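Local coordinates for Lmo1076 protein (Listeria monocytogenes serovar 1/2a, PDB 3FI7), which hydrolyses cell-wall peptidoglycan as the autolysin Auto, a virulence-associated N-acetylglucosaminidase of family GH73 whose catalytic domain is described here, at residues S89-T94 with N107-K112; C45-L50 with S119-A124. All blocks are in the same frame, centred on the assembly; numbering follows the deposited sequence.

In the fold
From the N terminus, helix 29-47 ends in the turn 48-50, and helix 52-63 follows directly. The chain then passes through loops to the two-stranded antiparallel hairpin of 89-98 and 104-111, where contact 1 pairs 89-94 with 107-112 and closes a short loop of twelve residues. Helix 116-129 comes next, and its residues 119-124 return to 45-50 in contact 2, closing a loop of 68 residues. Contact 1 is therefore nested inside contact 2. Their centres lie about 23 Å apart: the hairpin projects at the surface, while contact 2, nearer the middle of the lysozyme-like body, joins the C-terminal end of helix 29-47 and the turn after it to helix 116-129.

Contact 1: S89-T94 with N107-K112; sequences SVTMKT and NANFAK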
loop_
_atom_site.group_PDB
_atom_site.type_symbol
_atom_site.label_atom_id
_atom_site.label_comp_id
_atom_site.label_asym_id
_atom_site.label_seq_id
_atom_site.Cartn_x
_atom_site.Cartn_y
_atom_site.Cartn_z
ATOM N N SER A 89 6.615 0.531 19.972
ATOM C CA SER A 89 6.583 1.776 19.222
ATOM C C SER A 89 7.980 2.332 18.964
ATOM O O SER A 89 8.978 1.817 19.469
ATOM C CB SER A 89 5.728 2.822 19.938
ATOM O OG SER A 89 6.514 3.561 20.851
ATOM N N VAL A 90 8.038 3.383 18.154
ATOM C CA VAL A 90 9.283 4.082 17.887
ATOM C C VAL A 90 8.974 5.568 17.815
ATOM O O VAL A 90 7.944 5.976 17.279
ATOM C CB VAL A 90 9.957 3.598 16.583
ATOM C CG1 VAL A 90 9.022 3.770 15.374
ATOM C CG2 VAL A 90 11.265 4.335 16.357
ATOM N N THR A 91 9.848 6.374 18.395
ATOM C CA THR A 91 9.638 7.808 18.419
ATOM C C THR A 91 10.442 8.430 17.293
ATOM O O THR A 91 11.575 8.025 17.029
ATOM C CB THR A 91 10.086 8.410 19.768
ATOM O OG1 THR A 91 9.439 7.713 20.836
ATOM C CG2 THR A 91 9.727 9.886 19.858
ATOM N N MET A 92 9.849 9.393 16.599
ATOM C CA MET A 92 10.630 10.204 15.673
ATOM C C MET A 92 9.951 11.525 15.352
ATOM O O MET A 92 8.750 11.691 15.572
ATOM C CB MET A 92 11.029 9.428 14.406
ATOM C CG MET A 92 9.937 9.188 13.378
ATOM S SD MET A 92 10.612 8.502 11.830
ATOM C CE MET A 92 11.588 9.877 11.227
ATOM N N LYS A 93 10.745 12.474 14.871
ATOM C CA LYS A 93 10.234 13.781 14.516
ATOM C C LYS A 93 9.281 13.627 13.339
ATOM O O LYS A 93 9.478 12.768 12.480
ATOM C CB LYS A 93 11.387 14.716 14.134
ATOM C CG LYS A 93 12.207 15.236 15.299
ATOM C CD LYS A 93 11.614 16.512 15.867
ATOM C CE LYS A 93 12.608 17.242 16.764
ATOM N NZ LYS A 93 12.058 18.539 17.260
ATOM N N THR A 94 8.250 14.460 13.309
ATOM C CA THR A 94 7.313 14.473 12.203
ATOM C C THR A 94 6.809 15.902 12.004
ATOM O O THR A 94 6.840 16.711 12.936
ATOM C CB THR A 94 6.135 13.491 12.457
ATOM O OG1 THR A 94 5.302 13.417 11.297
ATOM C CG2 THR A 94 5.297 13.941 13.642
ATOM N N ASN A 107 7.997 15.482 18.082
ATOM C CA ASN A 107 8.181 14.060 18.277
ATOM C C ASN A 107 6.830 13.379 18.385
ATOM O O ASN A 107 5.912 13.906 19.012
ATOM C CB ASN A 107 9.003 13.789 19.532
ATOM C CG ASN A 107 10.486 13.815 19.261
ATOM O OD1 ASN A 107 10.973 13.146 18.349
ATOM N ND2 ASN A 107 11.219 14.585 20.055
ATOM N N ALA A 108 6.704 12.217 17.755
ATOM C CA ALA A 108 5.503 11.413 17.915
ATOM C C ALA A 108 5.882 9.949 18.071
ATOM O O ALA A 108 6.996 9.547 17.739
ATOM C CB ALA A 108 4.552 11.615 16.731
ATOM N N ASN A 109 4.958 9.160 18.604
ATOM C CA ASN A 109 5.157 7.726 18.704
ATOM C C ASN A 109 4.458 7.032 17.554
ATOM O O ASN A 109 3.281 7.276 17.289
ATOM C CB ASN A 109 4.630 7.189 20.032
ATOM C CG ASN A 109 5.415 7.708 21.218
ATOM O OD1 ASN A 109 6.644 7.696 21.216
ATOM N ND2 ASN A 109 4.704 8.167 22.240
ATOM N N PHE A 110 5.191 6.168 16.869
ATOM C CA PHE A 110 4.634 5.443 15.746
ATOM C C PHE A 110 4.664 3.963 16.046
ATOM O O PHE A 110 5.580 3.479 16.722
ATOM C CB PHE A 110 5.432 5.741 14.482
ATOM C CG PHE A 110 5.268 7.145 13.980
ATOM C CD1 PHE A 110 6.118 8.156 14.418
ATOM C CD2 PHE A 110 4.266 7.456 13.063
ATOM C CE1 PHE A 110 5.975 9.462 13.941
ATOM C CE2 PHE A 110 4.117 8.756 12.576
ATOM C CZ PHE A 110 4.973 9.763 13.019
ATOM N N ALA A 111 3.661 3.245 15.549
ATOM C CA ALA A 111 3.594 1.805 15.772
ATOM C C ALA A 111 4.852 1.146 15.230
ATOM O O ALA A 111 5.417 1.594 14.222
ATOM C CB ALA A 111 2.345 1.212 15.114
ATOM N N LYS A 112 5.292 0.095 15.914
ATOM C CA LYS A 112 6.435 -0.706 15.493
ATOM C C LYS A 112 5.943 -2.137 15.325
ATOM O O LYS A 112 5.454 -2.738 16.279
ATOM C CB LYS A 112 7.525 -0.650 16.562
ATOM C CG LYS A 112 8.837 -1.344 16.211
ATOM C CD LYS A 112 9.712 -1.459 17.463
ATOM C CE LYS A 112 11.199 -1.342 17.149
ATOM N NZ LYS A 112 11.688 -2.462 16.300
#
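Val90 and Phe110 face each other as a hydrogen-bonded pair in the antiparallel beta hairpin formed by strands 89-98 and 104-111. Val90 N gives a bond to Phe110 O at 2.8 Å, and Phe110 N returns one to Val90 O; Met92 and Ala108 repeat this two-way pairing further along. Side chains alternate between the two faces of the ribbon. On one face, Phe110 sets its CG beside its own backbone N (chi1 -69°), which lays the ring along the hairpin toward Met92 and Thr94. Met92 CG comes within 4.0 Å of Phe110 CE1, whereas Thr94 CB meets the ring at its edge, in plane, 3.9 Å from Phe110 CZ. The methyl Thr94 CG2 leans instead on Ala108 CB. Leu70 and Lys82, from loops, also touch the Phe110 side chain, tying this face of the hairpin to the rest of the domain. The other face is polar and largely exposed. Here Asn107 and Thr91 cross at about a right angle, with Asn107 OD1 3.8 Å from Thr91 CG2. Thr91 and Asn109 instead run side by side in the same direction. Thr91 keeps OG1 beside its backbone N (chi1 -54°), and the hydroxyl donates to Asn109 OD1 at 2.8 Å, almost in line with the amide C=O, at 172°.

Contact 2: C45-L50 with S119-A124; sequences CKKYNL and SLEDNA
Tyr48, the first residue to leave helical geometry after helix 29-47, brings its CA within 6.5 Å of the CA of Ala124 on helix 116-129. The tyrosine ring leans over that helix and is touched in two ways. Ala124 CB sits over one face, 4.1 Å from the centroid of the Tyr48 ring and 28° off its normal, a CH-pi contact weighted toward the CD2 side. At the ring edge, the phenol donates to Glu121: Tyr48 OH lies 2.8 Å from Glu121 OE2, which accepts through its anti lone pair, on the side away from the other carboxylate oxygen. Ring and carboxylate planes stand 79° apart, nearly perpendicular. The turn that places Tyr48 here is a Schellman motif: Leu50 N bonds back to Cys45 O, Asn49 N more weakly to Lys46 O, and Asn49 takes positive phi as the C-prime residue. This capped helix end belongs to the lysozyme-like glucosaminidase domain, and Arg128, one turn on from Ala124, binds Tyr48 O through its NE. Glu121 reaches across with CG anti to the backbone N (chi1 -179°) and a bend at chi2. Its OE2 also receives Lys47, whose extended chain brings NZ to 3.2 Å in a salt bridge, nearly along the C-O axis of that oxygen. Two donors thus grip one oxygen, which would be expected to stabilise the carboxylate as an anion. At the end of the same turn, Leu50 CD1 packs against the backbone of Ala124, 3.8 Å from Ala124 CA, and Met55 of helix 52-63 touches the Ala124 methyl as well.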
loop_
_atom_site.group_PDB
_atom_site.type_symbol
_atom_site.label_atom_id
_atom_site.label_comp_id
_atom_site.label_asym_id
_atom_site.label_seq_id
_atom_site.Cartn_x
_atom_site.Cartn_y
_atom_site.Cartn_z
ATOM N N CYS A 45 -6.595 -9.165 1.937
ATOM C CA CYS A 45 -7.713 -8.520 1.255
ATOM C C CYS A 45 -8.858 -9.484 0.967
ATOM O O CYS A 45 -10.002 -9.063 0.775
ATOM C CB CYS A 45 -7.257 -7.805 -0.015
ATOM S SG CYS A 45 -6.360 -6.280 0.350
ATOM N N LYS A 46 -8.544 -10.774 0.944
ATOM C CA LYS A 46 -9.573 -11.796 0.825
ATOM C C LYS A 46 -10.292 -11.923 2.166
ATOM O O LYS A 46 -11.515 -11.932 2.230
ATOM C CB LYS A 46 -8.958 -13.135 0.422
ATOM C CG LYS A 46 -9.981 -14.191 0.067
ATOM C CD LYS A 46 -9.357 -15.575 -0.009
ATOM C CE LYS A 46 -10.420 -16.654 -0.196
ATOM N NZ LYS A 46 -9.851 -18.022 -0.036
ATOM N N LYS A 47 -9.519 -11.998 3.241
ATOM C CA LYS A 47 -10.081 -12.089 4.583
ATOM C C LYS A 47 -10.962 -10.881 4.949
ATOM O O LYS A 47 -11.973 -11.033 5.625
ATOM C CB LYS A 47 -8.948 -12.256 5.593
ATOM C CG LYS A 47 -9.365 -12.198 7.040
ATOM C CD LYS A 47 -8.152 -12.407 7.927
ATOM C CE LYS A 47 -8.480 -12.181 9.386
ATOM N NZ LYS A 47 -7.253 -12.334 10.222
ATOM N N TYR A 48 -10.584 -9.690 4.492
ATOM C CA TYR A 48 -11.335 -8.470 4.795
ATOM C C TYR A 48 -12.144 -7.935 3.611
ATOM O O TYR A 48 -12.672 -6.824 3.674
ATOM C CB TYR A 48 -10.394 -7.376 5.307
ATOM C CG TYR A 48 -9.745 -7.705 6.629
ATOM C CD1 TYR A 48 -10.347 -7.345 7.828
ATOM C CD2 TYR A 48 -8.538 -8.382 6.678
ATOM C CE1 TYR A 48 -9.758 -7.647 9.040
ATOM C CE2 TYR A 48 -7.944 -8.692 7.884
ATOM C CZ TYR A 48 -8.556 -8.322 9.062
ATOM O OH TYR A 48 -7.961 -8.629 10.267
ATOM N N ASN A 49 -12.236 -8.726 2.542
ATOM C CA ASN A 49 -12.946 -8.348 1.308
ATOM C C ASN A 49 -12.649 -6.932 0.771
ATOM O O ASN A 49 -13.547 -6.105 0.627
ATOM C CB ASN A 49 -14.459 -8.586 1.441
ATOM C CG ASN A 49 -15.144 -8.767 0.087
ATOM O OD1 ASN A 49 -14.550 -9.299 -0.854
ATOM N ND2 ASN A 49 -16.393 -8.317 -0.018
ATOM N N LEU A 50 -11.377 -6.673 0.475
ATOM C CA LEU A 50 -10.926 -5.404 -0.089
ATOM C C LEU A 50 -10.172 -5.673 -1.395
ATOM O O LEU A 50 -9.904 -6.829 -1.725
ATOM C CB LEU A 50 -9.988 -4.714 0.895
ATOM C CG LEU A 50 -10.485 -4.526 2.329
ATOM C CD1 LEU A 50 -9.373 -3.953 3.200
ATOM C CD2 LEU A 50 -11.692 -3.613 2.348
ATOM N N SER A 119 1.563 -4.605 9.495
ATOM C CA SER A 119 1.313 -3.252 9.005
ATOM C C SER A 119 0.193 -3.256 7.942
ATOM O O SER A 119 -0.750 -2.456 8.010
ATOM C CB SER A 119 2.614 -2.655 8.449
ATOM O OG SER A 119 2.407 -1.396 7.838
ATOM N N LEU A 120 0.287 -4.169 6.976
ATOM C CA LEU A 120 -0.774 -4.333 5.980
ATOM C C LEU A 120 -2.103 -4.695 6.644
ATOM O O LEU A 120 -3.157 -4.188 6.263
ATOM C CB LEU A 120 -0.400 -5.392 4.940
ATOM C CG LEU A 120 0.801 -5.039 4.058
ATOM C CD1 LEU A 120 1.427 -6.297 3.450
ATOM C CD2 LEU A 120 0.415 -4.023 2.974
ATOM N N GLU A 121 -2.055 -5.567 7.644
ATOM C CA GLU A 121 -3.281 -5.982 8.314
ATOM C C GLU A 121 -3.963 -4.805 9.030
ATOM O O GLU A 121 -5.194 -4.703 9.029
ATOM C CB GLU A 121 -3.030 -7.146 9.276
ATOM C CG GLU A 121 -4.300 -7.622 9.981
ATOM C CD GLU A 121 -4.281 -9.107 10.319
ATOM O OE1 GLU A 121 -3.176 -9.687 10.413
ATOM O OE2 GLU A 121 -5.378 -9.694 10.491
ATOM N N ASP A 122 -3.166 -3.923 9.631
ATOM C CA ASP A 122 -3.710 -2.712 10.242
ATOM C C ASP A 122 -4.458 -1.855 9.231
ATOM O O ASP A 122 -5.523 -1.329 9.541
ATOM C CB ASP A 122 -2.624 -1.883 10.938
ATOM C CG ASP A 122 -2.728 -1.938 12.464
ATOM O OD1 ASP A 122 -2.257 -0.980 13.122
ATOM O OD2 ASP A 122 -3.283 -2.929 13.003
ATOM N N ASN A 123 -3.900 -1.717 8.027
ATOM C CA ASN A 123 -4.558 -0.965 6.962
ATOM C C ASN A 123 -5.882 -1.622 6.595
ATOM O O ASN A 123 -6.891 -0.941 6.410
ATOM C CB ASN A 123 -3.639 -0.824 5.734
ATOM C CG ASN A 123 -4.380 -0.357 4.479
ATOM O OD1 ASN A 123 -4.760 -1.167 3.630
ATOM N ND2 ASN A 123 -4.570 0.947 4.348
ATOM N N ALA A 124 -5.882 -2.949 6.512
ATOM C CA ALA A 124 -7.101 -3.694 6.189
ATOM C C ALA A 124 -8.160 -3.519 7.280
ATOM O O ALA A 124 -9.339 -3.335 6.990
ATOM C CB ALA A 124 -6.791 -5.169 5.985
#